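Side-chain contact in platelet aggregation factor Sm-hPAF (Streptococcus mitis, PDB 4GWI), which binds fucosylated Lewis glycans through its F-type lectin domain, as part of a toxin that probably forms pores in cholesterol-containing host membranes: residues G78-A81 / N82-S85. The protein carries 2 engineered substitutions. Numbering follows the deposited sequence.
Sequences GNVA and NRLS. With FUC (alpha-L-fucopyranose), chain B.
V80 and R83 meet across a short 3-10 turn in the loop between strands 64-74 and 87-92, part of the fucose-binding pocket of an F-type lectin domain. Two successive i-to-i+3 bonds wind the backbone: R83 N donates to V80 O at 3.1 Å, almost straight, and L84 N donates to A81 O. N74, at the end of the preceding strand, also bonds A81 O through its ND2, tying the turn back to the sheet. The chain then leaves through an inverse gamma turn centred on L84.

The turn sends the side chains of V80 and R83 off alongside each other in the same direction. R83 is stretched out from CG to NE, with CG anti to the carbonyl carbon (chi1 -70°), and its aliphatic part runs past V80 O and CB. At the far end CG1 of V80 sits over the centre of one guanidinium face, 3.7 Å from CZ. Packed there, the methyl should restrict tilting of the flat group toward V80, while fucose takes its edge: R83 NH1 donates to FUC O4 at 2.9 Å, and R83 NH2 to FUC O3 at 3.1 Å, with a weak second bond from NH1 to O3. Thus O3, lying in the guanidinium plane, is approached by both terminal nitrogens. H48 and R75 bind the same sugar, and G78 touches the neighbouring galactose.

N82 folds its amide back toward the preceding backbone, with ND2 3.6 Å from V80 C. The carbonyl of the same residue accepts from S85 OG: OG to N82 O is 2.8 Å, with a C=O...OG angle of 167°.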
# COMPACT_ATOMS: atom_id res chain seq x y z
N GLY A 78 -16.49 -5.72 -8.30
CA GLY A 78 -17.33 -4.49 -8.38
C GLY A 78 -16.98 -3.48 -9.52
O GLY A 78 -17.55 -2.40 -9.56
N ASN A 79 -16.02 -3.79 -10.40
CA ASN A 79 -15.60 -2.88 -11.50
C ASN A 79 -15.17 -1.47 -11.01
O ASN A 79 -15.51 -0.45 -11.63
CB ASN A 79 -16.76 -2.64 -12.53
CG ASN A 79 -17.30 -3.94 -13.15
OD1 ASN A 79 -18.52 -4.11 -13.29
ND2 ASN A 79 -16.40 -4.85 -13.54
N VAL A 80 -14.46 -1.45 -9.88
CA VAL A 80 -13.99 -0.22 -9.24
C VAL A 80 -12.45 -0.30 -9.02
O VAL A 80 -11.89 0.53 -8.25
CB VAL A 80 -14.69 0.00 -7.89
CG1 VAL A 80 -16.18 0.33 -8.11
CG2 VAL A 80 -14.56 -1.23 -6.97
N ALA A 81 -11.80 -1.21 -9.75
CA ALA A 81 -10.32 -1.35 -9.63
C ALA A 81 -9.63 -0.06 -10.04
O ALA A 81 -8.52 0.26 -9.54
CB ALA A 81 -9.80 -2.55 -10.46
N ASN A 82 -10.21 0.75 -10.94
CA ASN A 82 -9.61 2.00 -11.36
C ASN A 82 -9.50 3.07 -10.33
O ASN A 82 -8.88 4.06 -10.60
CB ASN A 82 -10.30 2.54 -12.66
CG ASN A 82 -11.76 3.00 -12.44
OD1 ASN A 82 -12.22 3.91 -13.13
ND2 ASN A 82 -12.48 2.38 -11.49
N ARG A 83 -10.07 2.88 -9.13
CA ARG A 83 -9.87 3.84 -8.08
C ARG A 83 -8.39 3.89 -7.65
O ARG A 83 -7.94 4.93 -7.12
CB ARG A 83 -10.74 3.50 -6.85
CG ARG A 83 -12.25 3.71 -7.08
CD ARG A 83 -13.04 3.03 -5.98
NE ARG A 83 -14.48 3.33 -6.28
CZ ARG A 83 -15.50 2.87 -5.53
NH1 ARG A 83 -15.32 2.10 -4.41
NH2 ARG A 83 -16.76 3.25 -5.91
N LEU A 84 -7.69 2.79 -7.86
CA LEU A 84 -6.25 2.80 -7.56
C LEU A 84 -5.50 3.27 -8.85
O LEU A 84 -5.02 2.46 -9.68
CB LEU A 84 -5.74 1.42 -7.08
CG LEU A 84 -4.25 1.41 -6.70
CD1 LEU A 84 -4.01 2.34 -5.48
CD2 LEU A 84 -3.92 -0.01 -6.26
N SER A 85 -5.50 4.57 -8.98
CA SER A 85 -4.89 5.24 -10.16
C SER A 85 -4.47 6.60 -9.67
O SER A 85 -4.99 7.16 -8.70
CB SER A 85 -5.91 5.26 -11.35
OG SER A 85 -6.93 6.10 -10.95
C1 FUC B . -19.18 -1.46 -4.17
C2 FUC B . -18.83 -0.04 -4.56
C3 FUC B . -19.12 0.92 -3.45
C4 FUC B . -18.32 0.49 -2.24
C5 FUC B . -18.72 -0.93 -1.92
C6 FUC B . -18.01 -1.47 -0.70
O2 FUC B . -19.59 0.32 -5.70
O3 FUC B . -18.77 2.18 -3.84
O4 FUC B . -16.95 0.59 -2.55
O5 FUC B . -18.48 -1.79 -3.00